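Local coordinates for protein glycine betaine/carnitine/choline ABC transporter (PDB 3O66) that probably binds glycine betaine, carnitine or choline as the substrate-binding component of an ABC-type transport system, at residues A[201-206]-A[253-258]. Numbering follows the deposited sequence.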
loop_
_atom_site.group_PDB
_atom_site.type_symbol
_atom_site.label_atom_id
_atom_site.label_comp_id
_atom_site.label_asym_id
_atom_site.label_seq_id
_atom_site.Cartn_x
_atom_site.Cartn_y
_atom_site.Cartn_z
ATOM N N ARG A 201 -6.172 -4.852 -10.658
ATOM C CA ARG A 201 -6.629 -6.023 -11.396
ATOM C C ARG A 201 -7.252 -7.051 -10.468
ATOM O O ARG A 201 -8.010 -7.930 -10.911
ATOM C CB ARG A 201 -5.522 -6.592 -12.299
ATOM C CG ARG A 201 -5.289 -5.686 -13.525
ATOM C CD ARG A 201 -3.940 -5.932 -14.170
ATOM N NE ARG A 201 -2.835 -5.464 -13.317
ATOM C CZ ARG A 201 -1.661 -5.074 -13.806
ATOM N NH1 ARG A 201 -0.693 -4.661 -13.001
ATOM N NH2 ARG A 201 -1.458 -5.111 -15.124
ATOM N N ILE A 202 -6.964 -6.935 -9.175
ATOM C CA ILE A 202 -7.640 -7.801 -8.207
ATOM C C ILE A 202 -9.143 -7.490 -8.245
ATOM O O ILE A 202 -9.972 -8.397 -8.188
ATOM C CB ILE A 202 -7.083 -7.608 -6.780
ATOM C CG1 ILE A 202 -5.629 -8.127 -6.700
ATOM C CG2 ILE A 202 -7.963 -8.324 -5.788
ATOM C CD1 ILE A 202 -4.864 -7.643 -5.468
ATOM N N ALA A 203 -9.480 -6.204 -8.370
ATOM C CA ALA A 203 -10.881 -5.777 -8.548
ATOM C C ALA A 203 -11.360 -6.080 -9.976
ATOM O O ALA A 203 -12.493 -6.527 -10.188
ATOM C CB ALA A 203 -11.063 -4.247 -8.204
ATOM N N ALA A 204 -10.518 -5.855 -10.972
ATOM C CA ALA A 204 -10.995 -6.041 -12.339
ATOM C C ALA A 204 -11.323 -7.503 -12.645
ATOM O O ALA A 204 -12.277 -7.781 -13.397
ATOM C CB ALA A 204 -9.991 -5.498 -13.346
ATOM N N TYR A 205 -10.548 -8.420 -12.054
ATOM C CA TYR A 205 -10.647 -9.846 -12.363
ATOM C C TYR A 205 -11.234 -10.651 -11.221
ATOM O O TYR A 205 -11.274 -11.890 -11.287
ATOM C CB TYR A 205 -9.277 -10.423 -12.718
ATOM C CG TYR A 205 -8.571 -9.705 -13.829
ATOM C CD1 TYR A 205 -9.283 -8.964 -14.782
ATOM C CD2 TYR A 205 -7.196 -9.807 -13.968
ATOM C CE1 TYR A 205 -8.637 -8.307 -15.806
ATOM C CE2 TYR A 205 -6.531 -9.158 -15.002
ATOM C CZ TYR A 205 -7.261 -8.414 -15.915
ATOM O OH TYR A 205 -6.623 -7.768 -16.936
ATOM N N ASP A 206 -11.715 -9.948 -10.195
ATOM C CA ASP A 206 -12.330 -10.563 -9.018
ATOM C C ASP A 206 -11.425 -11.674 -8.436
ATOM O O ASP A 206 -11.871 -12.792 -8.204
ATOM C CB ASP A 206 -13.744 -11.090 -9.365
ATOM C CG ASP A 206 -14.607 -11.321 -8.142
ATOM O OD1 ASP A 206 -14.367 -10.714 -7.077
ATOM O OD2 ASP A 206 -15.546 -12.123 -8.243
HETATM N N MSE A 253 -9.145 0.197 -1.951
HETATM C CA MSE A 253 -7.922 0.642 -2.655
HETATM C C MSE A 253 -7.784 -0.102 -3.972
HETATM O O MSE A 253 -7.338 0.495 -4.949
HETATM C CB MSE A 253 -6.665 0.400 -1.806
HETATM C CG MSE A 253 -5.380 1.140 -2.316
HETATM SE SE MSE A 253 -5.605 3.107 -2.275
HETATM C CE MSE A 253 -5.822 3.456 -4.191
ATOM N N GLN A 254 -8.116 -1.399 -3.984
ATOM C CA GLN A 254 -8.123 -2.167 -5.229
ATOM C C GLN A 254 -9.066 -1.518 -6.235
ATOM O O GLN A 254 -8.674 -1.277 -7.392
ATOM C CB GLN A 254 -8.529 -3.621 -4.997
ATOM C CG GLN A 254 -7.492 -4.465 -4.209
ATOM C CD GLN A 254 -8.148 -5.659 -3.558
ATOM O OE1 GLN A 254 -9.352 -5.885 -3.742
ATOM N NE2 GLN A 254 -7.373 -6.442 -2.806
ATOM N N ARG A 255 -10.283 -1.184 -5.780
ATOM C CA ARG A 255 -11.266 -0.526 -6.639
ATOM C C ARG A 255 -10.805 0.831 -7.148
ATOM O O ARG A 255 -11.027 1.167 -8.319
ATOM C CB ARG A 255 -12.657 -0.371 -5.960
ATOM C CG ARG A 255 -13.491 -1.669 -5.941
ATOM C CD ARG A 255 -14.901 -1.433 -5.320
ATOM N NE ARG A 255 -14.808 -1.233 -3.873
ATOM C CZ ARG A 255 -14.753 -2.217 -2.972
ATOM N NH1 ARG A 255 -14.661 -1.918 -1.689
ATOM N NH2 ARG A 255 -14.769 -3.497 -3.350
ATOM N N LEU A 256 -10.202 1.628 -6.274
ATOM C CA LEU A 256 -9.726 2.949 -6.667
ATOM C C LEU A 256 -8.597 2.800 -7.667
ATOM O O LEU A 256 -8.564 3.495 -8.681
ATOM C CB LEU A 256 -9.252 3.747 -5.431
ATOM C CG LEU A 256 -10.388 4.154 -4.489
ATOM C CD1 LEU A 256 -9.779 4.717 -3.195
ATOM C CD2 LEU A 256 -11.385 5.147 -5.158
ATOM N N ASN A 257 -7.671 1.883 -7.397
ATOM C CA ASN A 257 -6.580 1.655 -8.365
ATOM C C ASN A 257 -7.124 1.242 -9.734
ATOM O O ASN A 257 -6.583 1.636 -10.775
ATOM C CB ASN A 257 -5.595 0.618 -7.865
ATOM C CG ASN A 257 -4.579 1.206 -6.916
ATOM O OD1 ASN A 257 -4.166 2.381 -7.062
ATOM N ND2 ASN A 257 -4.181 0.424 -5.919
ATOM N N TYR A 258 -8.196 0.454 -9.729
ATOM C CA TYR A 258 -8.800 -0.016 -10.978
ATOM C C TYR A 258 -9.325 1.176 -11.785
ATOM O O TYR A 258 -9.211 1.213 -13.031
ATOM C CB TYR A 258 -9.921 -1.017 -10.673
ATOM C CG TYR A 258 -10.729 -1.524 -11.858
ATOM C CD1 TYR A 258 -10.116 -1.890 -13.051
ATOM C CD2 TYR A 258 -12.110 -1.707 -11.739
ATOM C CE1 TYR A 258 -10.867 -2.379 -14.139
ATOM C CE2 TYR A 258 -12.866 -2.196 -12.797
ATOM C CZ TYR A 258 -12.240 -2.532 -13.991
ATOM O OH TYR A 258 -13.007 -3.009 -15.021
#
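A203 sits between Q254 and Y258 in a small helix-to-helix contact at the surface, where two lobes of the protein meet. Helix 200-204 follows strand 192-196 of one five-stranded sheet. Helix 250-261 packs against helices 19-35 and 267-277, on the side of the other sheet. No hydrogen bond crosses between the two segments, and the contact rests on van der Waals packing and one CH-pi interaction. The backbones come close at A203 and R255, with CA atoms 5.6 Å apart. The A203 methyl points at helix 250-261, and its CB lies 4.1 Å from Q254 CB and 4.2 Å from Y258 CB. It also reaches the aliphatic CG of R255, whose guanidinium group turns back to E252 on its own helix.

A204 supplies the CH-pi contact. Its CB sits over one face of the Y258 ring, 3.8 Å from the centroid and 30° off the ring normal. The methyl is displaced toward one side of the ring, with CB 3.3 Å from Y258 CE1. Y258 has CG anti to its backbone N (chi1 175°), which carries the ring across to A204.

On the other side of A203, the amide of Q254 packs against I202. I202 CG2 lies 3.5 Å from Q254 OE1 and equally close to CD, while CD1 approaches NE2. The Q254 chain is extended beyond CG (chi2 158°), bringing the amide across the isoleucine at an angle, against CG2. Its NE2 is hydrogen-bonded to S197 O, just before helix 200-204. N257 ND2 similarly bonds T198 O and also E20 OE1. Helix 250-261 thus grips the segment leading into helix 200-204, in an interlobe contact consistent with the two-lobed periplasmic-binding-protein fold of this family.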